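Local coordinates for protein Afp3 (Serratia entomophila, PDB 6RBN) that probably builds, as a phage tail sheath protein, the contractile sheath around the inner tube of the anti-feeding prophage, a contractile injection system, at residues W333-Q338 with W344-V349; E309-L314 with V321-S326; A168-L173 with Y183-D188. All coordinates share one frame; numbering follows the deposited sequence.

Contact 1. Residues W333-Q338 with W344-V349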
loop_
_atom_site.group_PDB
_atom_site.type_symbol
_atom_site.label_atom_id
_atom_site.label_comp_id
_atom_site.label_asym_id
_atom_site.label_seq_id
_atom_site.Cartn_x
_atom_site.Cartn_y
_atom_site.Cartn_z
ATOM N N TRP D 333 20.338 -68.597 -5.907
ATOM C CA TRP D 333 21.706 -68.158 -6.168
ATOM C C TRP D 333 21.924 -68.170 -7.677
ATOM O O TRP D 333 22.335 -69.185 -8.243
ATOM C CB TRP D 333 22.684 -69.065 -5.436
ATOM C CG TRP D 333 24.078 -68.576 -5.331
ATOM C CD1 TRP D 333 25.153 -69.020 -6.026
ATOM C CD2 TRP D 333 24.563 -67.564 -4.444
ATOM N NE1 TRP D 333 26.281 -68.343 -5.641
ATOM C CE2 TRP D 333 25.941 -67.439 -4.672
ATOM C CE3 TRP D 333 23.960 -66.744 -3.490
ATOM C CZ2 TRP D 333 26.729 -66.531 -3.977
ATOM C CZ3 TRP D 333 24.745 -65.846 -2.804
ATOM C CH2 TRP D 333 26.112 -65.744 -3.051
ATOM N N GLY D 334 21.666 -67.033 -8.314
ATOM C CA GLY D 334 21.740 -66.922 -9.755
ATOM C C GLY D 334 20.578 -66.127 -10.305
ATOM O O GLY D 334 19.434 -66.334 -9.893
ATOM N N SER D 335 20.849 -65.212 -11.231
ATOM C CA SER D 335 19.816 -64.340 -11.779
ATOM C C SER D 335 19.996 -64.157 -13.283
ATOM O O SER D 335 19.933 -63.045 -13.805
ATOM C CB SER D 335 19.818 -62.992 -11.068
ATOM O OG SER D 335 21.012 -62.289 -11.348
ATOM N N ARG D 336 20.221 -65.250 -14.005
ATOM C CA ARG D 336 20.363 -65.203 -15.451
ATOM C C ARG D 336 19.161 -65.815 -16.158
ATOM O O ARG D 336 18.480 -66.693 -15.625
ATOM C CB ARG D 336 21.628 -65.918 -15.921
ATOM C CG ARG D 336 22.893 -65.104 -15.798
ATOM C CD ARG D 336 24.053 -65.865 -16.400
ATOM N NE ARG D 336 25.243 -65.038 -16.566
ATOM C CZ ARG D 336 26.184 -64.888 -15.646
ATOM N NH1 ARG D 336 26.062 -65.501 -14.484
ATOM N NH2 ARG D 336 27.235 -64.116 -15.880
ATOM N N THR D 337 18.920 -65.332 -17.375
ATOM C CA THR D 337 17.917 -65.878 -18.273
ATOM C C THR D 337 18.574 -66.832 -19.265
ATOM O O THR D 337 19.785 -67.061 -19.243
ATOM C CB THR D 337 17.189 -64.757 -19.014
ATOM O OG1 THR D 337 18.125 -64.016 -19.802
ATOM C CG2 THR D 337 16.513 -63.818 -18.041
ATOM N N GLN D 338 17.763 -67.394 -20.161
ATOM C CA GLN D 338 18.272 -68.287 -21.192
ATOM C C GLN D 338 19.002 -67.561 -22.311
ATOM O O GLN D 338 19.755 -68.198 -23.052
ATOM C CB GLN D 338 17.127 -69.100 -21.789
ATOM C CG GLN D 338 16.587 -70.163 -20.878
ATOM C CD GLN D 338 17.598 -71.247 -20.641
ATOM O OE1 GLN D 338 18.124 -71.386 -19.551
ATOM N NE2 GLN D 338 17.895 -72.011 -21.677
ATOM N N TRP D 344 20.092 -58.905 -22.682
ATOM C CA TRP D 344 19.048 -59.575 -21.917
ATOM C C TRP D 344 19.597 -60.763 -21.136
ATOM O O TRP D 344 18.953 -61.806 -21.024
ATOM C CB TRP D 344 17.918 -60.021 -22.836
ATOM C CG TRP D 344 17.370 -58.899 -23.646
ATOM C CD1 TRP D 344 17.555 -58.692 -24.977
ATOM C CD2 TRP D 344 16.609 -57.784 -23.169
ATOM N NE1 TRP D 344 16.925 -57.540 -25.369
ATOM C CE2 TRP D 344 16.338 -56.960 -24.275
ATOM C CE3 TRP D 344 16.117 -57.409 -21.917
ATOM C CZ2 TRP D 344 15.600 -55.790 -24.171
ATOM C CZ3 TRP D 344 15.382 -56.247 -21.817
ATOM C CH2 TRP D 344 15.131 -55.453 -22.935
ATOM N N ARG D 345 20.798 -60.607 -20.579
ATOM C CA ARG D 345 21.439 -61.697 -19.855
ATOM C C ARG D 345 20.801 -61.927 -18.494
ATOM O O ARG D 345 20.640 -63.076 -18.068
ATOM C CB ARG D 345 22.928 -61.401 -19.691
ATOM C CG ARG D 345 23.731 -62.536 -19.100
ATOM C CD ARG D 345 25.194 -62.160 -18.976
ATOM N NE ARG D 345 25.811 -61.916 -20.276
ATOM C CZ ARG D 345 26.308 -62.868 -21.059
ATOM N NH1 ARG D 345 26.262 -64.137 -20.678
ATOM N NH2 ARG D 345 26.851 -62.553 -22.225
ATOM N N TYR D 346 20.423 -60.860 -17.800
ATOM C CA TYR D 346 20.011 -60.945 -16.409
ATOM C C TYR D 346 18.498 -60.889 -16.270
ATOM O O TYR D 346 17.807 -60.278 -17.089
ATOM C CB TYR D 346 20.647 -59.827 -15.588
ATOM C CG TYR D 346 22.145 -59.945 -15.486
ATOM C CD1 TYR D 346 22.726 -60.849 -14.610
ATOM C CD2 TYR D 346 22.976 -59.150 -16.257
ATOM C CE1 TYR D 346 24.094 -60.962 -14.512
ATOM C CE2 TYR D 346 24.346 -59.255 -16.165
ATOM C CZ TYR D 346 24.898 -60.163 -15.291
ATOM O OH TYR D 346 26.265 -60.270 -15.195
ATOM N N ILE D 347 17.998 -61.553 -15.227
ATOM C CA ILE D 347 16.575 -61.443 -14.882
ATOM C C ILE D 347 16.134 -60.029 -14.523
ATOM O O ILE D 347 15.100 -59.589 -15.054
ATOM C CB ILE D 347 16.215 -62.479 -13.808
ATOM C CG1 ILE D 347 16.483 -63.890 -14.316
ATOM C CG2 ILE D 347 14.760 -62.370 -13.404
ATOM C CD1 ILE D 347 16.389 -64.933 -13.244
ATOM N N PRO D 348 16.819 -59.254 -13.643
ATOM C CA PRO D 348 16.239 -57.944 -13.282
ATOM C C PRO D 348 16.279 -56.907 -14.391
ATOM O O PRO D 348 15.497 -55.953 -14.356
ATOM C CB PRO D 348 17.087 -57.505 -12.087
ATOM C CG PRO D 348 18.355 -58.146 -12.284
ATOM C CD PRO D 348 18.038 -59.482 -12.836
ATOM N N VAL D 349 17.166 -57.060 -15.372
ATOM C CA VAL D 349 17.144 -56.168 -16.526
ATOM C C VAL D 349 15.976 -56.520 -17.436
ATOM O O VAL D 349 15.309 -55.638 -17.989
ATOM C CB VAL D 349 18.493 -56.233 -17.262
ATOM C CG1 VAL D 349 18.499 -55.333 -18.483
ATOM C CG2 VAL D 349 19.616 -55.863 -16.320
#
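Arg336 and Tyr346 face each other across a single antiparallel beta bridge that closes the loop between strand 329-332 and helix 347-364. They form a non-hydrogen-bonded pair, flanked by two backbone hydrogen bonds, Ile347 N to Ser335 O (2.8 Å) and Thr337 N to Arg345 O (2.9 Å). Tyr346 is the N-cap residue, so the bridge ties down the start of the helix. The extended chain of Arg336 runs alongside Arg345, bringing its NE to 3.8 Å from Arg345 CD, with the guanidinium planes 79° apart. The closeness of the two like charges is probably eased by separate carboxylates: Arg336 forms a salt bridge with Glu439, Arg345 with Asp340. The Tyr346 phenol, lying alongside Arg336, also reaches Glu439 with its hydroxyl, so one acid serves both side chains. Thr337, branched at CB, suits a place between polar and apolar surroundings. With OG1 between its backbone N and carbonyl carbon (chi1 61°), the hydroxyl turns to the carbonyls of Trp344 and Arg345, while the methyl turns to Ile347. Ile347 itself slides past Thr337 in the opposite direction, its CG1 3.7 Å from Thr337 CG2 and its CD1 3.6 Å from Arg336 O.

Contact 2. Residues E309-L314 with V321-S326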
loop_
_atom_site.group_PDB
_atom_site.type_symbol
_atom_site.label_atom_id
_atom_site.label_comp_id
_atom_site.label_asym_id
_atom_site.label_seq_id
_atom_site.Cartn_x
_atom_site.Cartn_y
_atom_site.Cartn_z
ATOM N N GLU D 309 31.904 -76.393 -8.750
ATOM C CA GLU D 309 32.502 -76.788 -10.020
ATOM C C GLU D 309 31.451 -77.214 -11.036
ATOM O O GLU D 309 31.665 -77.091 -12.246
ATOM C CB GLU D 309 33.520 -77.907 -9.797
ATOM C CG GLU D 309 34.791 -77.440 -9.114
ATOM C CD GLU D 309 34.678 -77.408 -7.606
ATOM O OE1 GLU D 309 33.663 -77.888 -7.064
ATOM O OE2 GLU D 309 35.598 -76.867 -6.964
ATOM N N GLN D 310 30.317 -77.733 -10.569
ATOM C CA GLN D 310 29.228 -78.026 -11.492
ATOM C C GLN D 310 28.329 -76.812 -11.694
ATOM O O GLN D 310 27.595 -76.742 -12.684
ATOM C CB GLN D 310 28.448 -79.257 -11.032
ATOM C CG GLN D 310 27.879 -79.205 -9.650
ATOM C CD GLN D 310 27.232 -80.514 -9.282
ATOM O OE1 GLN D 310 27.116 -81.415 -10.108
ATOM N NE2 GLN D 310 26.835 -80.644 -8.025
ATOM N N GLN D 311 28.355 -75.849 -10.774
ATOM C CA GLN D 311 27.689 -74.586 -11.067
ATOM C C GLN D 311 28.508 -73.741 -12.034
ATOM O O GLN D 311 27.939 -72.937 -12.780
ATOM C CB GLN D 311 27.406 -73.813 -9.774
ATOM C CG GLN D 311 26.479 -72.617 -9.962
ATOM C CD GLN D 311 26.144 -71.900 -8.681
ATOM O OE1 GLN D 311 26.619 -72.262 -7.607
ATOM N NE2 GLN D 311 25.319 -70.867 -8.786
ATOM N N ALA D 312 29.826 -73.938 -12.075
ATOM C CA ALA D 312 30.692 -73.234 -13.010
ATOM C C ALA D 312 30.462 -73.636 -14.459
ATOM O O ALA D 312 30.822 -72.871 -15.356
ATOM C CB ALA D 312 32.157 -73.473 -12.650
ATOM N N GLU D 313 29.898 -74.814 -14.712
ATOM C CA GLU D 313 29.497 -75.199 -16.056
ATOM C C GLU D 313 28.018 -74.960 -16.306
ATOM O O GLU D 313 27.568 -75.085 -17.448
ATOM C CB GLU D 313 29.826 -76.675 -16.311
ATOM C CG GLU D 313 29.026 -77.635 -15.458
ATOM C CD GLU D 313 29.424 -79.080 -15.664
ATOM O OE1 GLU D 313 30.342 -79.334 -16.471
ATOM O OE2 GLU D 313 28.822 -79.962 -15.015
ATOM N N LEU D 314 27.265 -74.619 -15.265
ATOM C CA LEU D 314 25.843 -74.324 -15.354
ATOM C C LEU D 314 25.527 -72.838 -15.393
ATOM O O LEU D 314 24.613 -72.442 -16.117
ATOM C CB LEU D 314 25.106 -74.972 -14.177
ATOM C CG LEU D 314 24.426 -76.328 -14.362
ATOM C CD1 LEU D 314 25.329 -77.390 -14.941
ATOM C CD2 LEU D 314 23.951 -76.776 -12.993
ATOM N N VAL D 321 21.120 -71.959 -9.777
ATOM C CA VAL D 321 21.105 -73.030 -8.790
ATOM C C VAL D 321 20.619 -72.517 -7.435
ATOM O O VAL D 321 21.008 -71.448 -6.967
ATOM C CB VAL D 321 22.510 -73.645 -8.690
ATOM C CG1 VAL D 321 22.546 -74.725 -7.663
ATOM C CG2 VAL D 321 22.943 -74.181 -10.041
ATOM N N ILE D 322 19.732 -73.289 -6.809
ATOM C CA ILE D 322 19.377 -73.122 -5.403
ATOM C C ILE D 322 20.495 -73.740 -4.571
ATOM O O ILE D 322 20.674 -74.962 -4.575
ATOM C CB ILE D 322 18.035 -73.794 -5.080
ATOM C CG1 ILE D 322 16.937 -73.321 -6.030
ATOM C CG2 ILE D 322 17.648 -73.513 -3.644
ATOM C CD1 ILE D 322 16.644 -71.863 -5.940
ATOM N N ARG D 323 21.240 -72.909 -3.854
ATOM C CA ARG D 323 22.388 -73.353 -3.079
ATOM C C ARG D 323 22.041 -73.432 -1.601
ATOM O O ARG D 323 21.094 -72.802 -1.126
ATOM C CB ARG D 323 23.577 -72.409 -3.274
ATOM C CG ARG D 323 24.156 -72.414 -4.666
ATOM C CD ARG D 323 24.903 -73.696 -4.939
ATOM N NE ARG D 323 26.027 -73.868 -4.027
ATOM C CZ ARG D 323 27.240 -73.370 -4.238
ATOM N NH1 ARG D 323 27.491 -72.672 -5.333
ATOM N NH2 ARG D 323 28.204 -73.574 -3.355
ATOM N N HIS D 324 22.826 -74.217 -0.873
ATOM C CA HIS D 324 22.716 -74.312 0.574
ATOM C C HIS D 324 23.941 -73.690 1.222
ATOM O O HIS D 324 25.073 -74.103 0.949
ATOM C CB HIS D 324 22.565 -75.761 1.037
ATOM C CG HIS D 324 22.305 -75.895 2.505
ATOM N ND1 HIS D 324 23.317 -75.928 3.440
ATOM C CD2 HIS D 324 21.149 -75.998 3.200
ATOM C CE1 HIS D 324 22.795 -76.045 4.647
ATOM N NE2 HIS D 324 21.481 -76.091 4.530
ATOM N N PHE D 325 23.713 -72.697 2.070
ATOM C CA PHE D 325 24.750 -72.096 2.893
ATOM C C PHE D 325 24.446 -72.421 4.346
ATOM O O PHE D 325 23.282 -72.387 4.758
ATOM C CB PHE D 325 24.817 -70.587 2.670
ATOM C CG PHE D 325 25.252 -70.206 1.289
ATOM C CD1 PHE D 325 26.590 -70.220 0.942
ATOM C CD2 PHE D 325 24.321 -69.846 0.333
ATOM C CE1 PHE D 325 26.992 -69.875 -0.331
ATOM C CE2 PHE D 325 24.717 -69.503 -0.940
ATOM C CZ PHE D 325 26.054 -69.517 -1.271
ATOM N N SER D 326 25.488 -72.751 5.112
ATOM C CA SER D 326 25.286 -73.298 6.451
ATOM C C SER D 326 24.784 -72.240 7.422
ATOM O O SER D 326 23.991 -72.540 8.323
ATOM C CB SER D 326 26.586 -73.913 6.962
ATOM O OG SER D 326 27.569 -72.915 7.158
#
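Gln311 reaches from the short, weakly bonded helix 308-311 to Val321 and Arg323. Its CB already points toward the 321-326 segment, and CG, anti to the backbone N (chi1 -169°), continues outward in an extended chain. Gln311 CG meets Val321 CG2 at 3.9 Å, an apolar touch between a methylene and a methyl. One bond further, Gln311 CD lies 4.0 Å from Val321 CB, and Gln311 NE2 stands at the same distance from that CB. The segment it reaches carries the first strand of a beta hairpin, 322-325 paired antiparallel with 329-332, and the glutamine thus ties the helix to the entry of that hairpin. At the tip, Gln311 OE1 accepts a hydrogen bond from Arg323 NH1, with an N-H...O angle of 138°; the modelled length of 2.5 Å is doubtful at this resolution. The oxygen comes to the edge of the guanidinium, near its plane, while the amide itself is turned 76° from that plane. The bend of Arg323 at chi2 sets its CD 3.5 Å from Gln311 OE1, and the bend at chi3 turns the guanidinium to bring NH1 to that oxygen. A glutamine suits this place, having a methylene for the valine and a carbonyl for the arginine, and Arg323 NH1 has a second acceptor in Asn308 OD1. Beside Gln311, Leu314 CD2 touches Val321 CG2 at 4.1 Å, the two side chains crossing at about a right angle. Pro8 and Val7 of a second sheath subunit pack on Gln311 and Arg323, respectively.

Contact 3. Residues A168-L173 with Y183-D188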
loop_
_atom_site.group_PDB
_atom_site.type_symbol
_atom_site.label_atom_id
_atom_site.label_comp_id
_atom_site.label_asym_id
_atom_site.label_seq_id
_atom_site.Cartn_x
_atom_site.Cartn_y
_atom_site.Cartn_z
ATOM N N ALA D 168 4.968 -81.036 -21.661
ATOM C CA ALA D 168 3.758 -80.730 -22.411
ATOM C C ALA D 168 3.256 -79.322 -22.120
ATOM O O ALA D 168 2.646 -78.690 -22.987
ATOM C CB ALA D 168 2.673 -81.755 -22.095
ATOM N N VAL D 169 3.503 -78.815 -20.912
ATOM C CA VAL D 169 3.094 -77.456 -20.578
ATOM C C VAL D 169 4.078 -76.439 -21.145
ATOM O O VAL D 169 3.672 -75.411 -21.697
ATOM C CB VAL D 169 2.934 -77.321 -19.051
ATOM C CG1 VAL D 169 2.647 -75.889 -18.651
ATOM C CG2 VAL D 169 1.816 -78.218 -18.565
ATOM N N TYR D 170 5.382 -76.721 -21.046
ATOM C CA TYR D 170 6.389 -75.775 -21.525
ATOM C C TYR D 170 6.389 -75.674 -23.045
ATOM O O TYR D 170 6.758 -74.631 -23.593
ATOM C CB TYR D 170 7.782 -76.182 -21.043
ATOM C CG TYR D 170 8.009 -76.076 -19.552
ATOM C CD1 TYR D 170 7.163 -75.329 -18.744
ATOM C CD2 TYR D 170 9.071 -76.738 -18.952
ATOM C CE1 TYR D 170 7.371 -75.243 -17.383
ATOM C CE2 TYR D 170 9.287 -76.656 -17.592
ATOM C CZ TYR D 170 8.434 -75.907 -16.815
ATOM O OH TYR D 170 8.642 -75.819 -15.460
ATOM N N GLY D 171 5.984 -76.739 -23.738
ATOM C CA GLY D 171 5.869 -76.669 -25.182
ATOM C C GLY D 171 4.625 -75.943 -25.644
ATOM O O GLY D 171 4.635 -75.312 -26.704
ATOM N N ALA D 172 3.546 -76.016 -24.865
ATOM C CA ALA D 172 2.319 -75.314 -25.216
ATOM C C ALA D 172 2.418 -73.820 -24.948
ATOM O O ALA D 172 1.693 -73.036 -25.567
ATOM C CB ALA D 172 1.137 -75.903 -24.448
ATOM N N LEU D 173 3.299 -73.411 -24.041
ATOM C CA LEU D 173 3.457 -72.010 -23.680
ATOM C C LEU D 173 4.642 -71.351 -24.363
ATOM O O LEU D 173 4.868 -70.156 -24.158
ATOM C CB LEU D 173 3.609 -71.872 -22.164
ATOM C CG LEU D 173 2.412 -72.326 -21.335
ATOM C CD1 LEU D 173 2.707 -72.202 -19.854
ATOM C CD2 LEU D 173 1.187 -71.536 -21.715
ATOM N N TYR D 183 4.993 -62.094 -20.714
ATOM C CA TYR D 183 5.019 -63.227 -19.806
ATOM C C TYR D 183 6.457 -63.622 -19.503
ATOM O O TYR D 183 7.392 -63.251 -20.215
ATOM C CB TYR D 183 4.270 -64.424 -20.388
ATOM C CG TYR D 183 2.823 -64.145 -20.684
ATOM C CD1 TYR D 183 1.926 -63.895 -19.661
ATOM C CD2 TYR D 183 2.344 -64.189 -21.984
ATOM C CE1 TYR D 183 0.598 -63.644 -19.927
ATOM C CE2 TYR D 183 1.015 -63.952 -22.257
ATOM C CZ TYR D 183 0.151 -63.677 -21.226
ATOM O OH TYR D 183 -1.175 -63.436 -21.495
ATOM N N PHE D 184 6.628 -64.390 -18.433
ATOM C CA PHE D 184 7.961 -64.812 -18.017
ATOM C C PHE D 184 7.839 -66.216 -17.450
ATOM O O PHE D 184 7.215 -66.411 -16.406
ATOM C CB PHE D 184 8.542 -63.845 -16.991
ATOM C CG PHE D 184 10.003 -64.044 -16.729
ATOM C CD1 PHE D 184 10.944 -63.563 -17.621
ATOM C CD2 PHE D 184 10.436 -64.700 -15.594
ATOM C CE1 PHE D 184 12.291 -63.732 -17.388
ATOM C CE2 PHE D 184 11.783 -64.876 -15.356
ATOM C CZ PHE D 184 12.710 -64.389 -16.258
ATOM N N LEU D 185 8.423 -67.191 -18.138
ATOM C CA LEU D 185 8.334 -68.586 -17.734
ATOM C C LEU D 185 9.405 -68.917 -16.707
ATOM O O LEU D 185 10.562 -68.512 -16.845
ATOM C CB LEU D 185 8.477 -69.497 -18.952
ATOM C CG LEU D 185 8.426 -71.012 -18.755
ATOM C CD1 LEU D 185 7.096 -71.446 -18.203
ATOM C CD2 LEU D 185 8.699 -71.707 -20.066
ATOM N N LEU D 186 9.014 -69.653 -15.672
ATOM C CA LEU D 186 9.939 -70.154 -14.661
ATOM C C LEU D 186 10.022 -71.669 -14.825
ATOM O O LEU D 186 9.271 -72.419 -14.202
ATOM C CB LEU D 186 9.495 -69.772 -13.261
ATOM C CG LEU D 186 9.507 -68.285 -12.932
ATOM C CD1 LEU D 186 8.962 -68.044 -11.542
ATOM C CD2 LEU D 186 10.911 -67.755 -13.060
ATOM N N ALA D 187 10.945 -72.111 -15.668
ATOM C CA ALA D 187 11.113 -73.526 -15.941
ATOM C C ALA D 187 11.987 -74.174 -14.875
ATOM O O ALA D 187 12.566 -73.509 -14.015
ATOM C CB ALA D 187 11.713 -73.736 -17.330
ATOM N N ASP D 188 12.078 -75.498 -14.942
ATOM C CA ASP D 188 12.821 -76.279 -13.965
ATOM C C ASP D 188 13.682 -77.298 -14.687
ATOM O O ASP D 188 13.182 -78.048 -15.529
ATOM C CB ASP D 188 11.876 -76.991 -13.004
ATOM C CG ASP D 188 11.175 -76.043 -12.083
ATOM O OD1 ASP D 188 11.793 -75.043 -11.673
ATOM O OD2 ASP D 188 9.981 -76.259 -11.800
#
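A buried helix-on-strand contact joins helix 163-172 to strand 185-188, carried mainly by one aromatic ring, that of Tyr170, lying against Leu185 and Ala187. The two short segments run roughly antiparallel, at 147° and 10.5 Å between axes, and the tyrosine, its CB pointing toward the strand, spans that separation. With CG beside the backbone N (chi1 -67°), the ring extends along the strand from Leu185 at CD1 and CE1 to Ala187 and Asp188 at its hydroxyl end. Tyr170 CD1 and CE1, along one side of the ring, both lie 3.9 Å from Leu185 CD1, the leucine crossing the ring obliquely. Ala187 CB lies over the ring face, 3.8 Å from Tyr170 CE2, and makes an off-centre CH-pi contact 4.2 Å from the centroid of the Tyr170 ring. A small residue suits this spot, because the ring can also come close to the backbone: Tyr170 OH is 3.4 Å from Ala187 CA. Strand 185-188 pairs in parallel with 204-207, and Leu186, with Phe184 just before the strand, packs on helix 271-284. Helices lie over both faces, consistent with a three-layer alpha/beta/alpha arrangement in which Leu185 and Leu186 alternate between the layers. At the end of the strand, the Asp188 carboxylate lies near the phenol, with OD2 3.9 Å from Tyr170 OH, but its stronger partner is elsewhere: OD1 is hydrogen-bonded to Ser271 OG, at the start of helix 271-284. A long, weak ion pair links Asp188 OD2 back to Arg166 of the helix that bears Tyr170.

Along the chain the contacts follow in series, contact 3 first, then contact 2, then contact 1. Contact 1 touches both others, its centre 16 Å from that of contact 2 and 17 Å from that of contact 3. Contacts 2 and 3 are 23 Å apart between centres and do not touch. Trp333, which follows the hairpin of contact 2 directly, packs on Gln311, Arg323 and Phe325, while Ile347 and Thr337 meet Phe184 beside strand 185-188. The connection into helix 347-364 therefore joins the parallel sheet to the hairpin region. Contacts 1 and 2 also touch Afp2 and another sheath subunit, so this region probably takes part in the sheath-tube assembly, whereas contact 3 is internal to its chain.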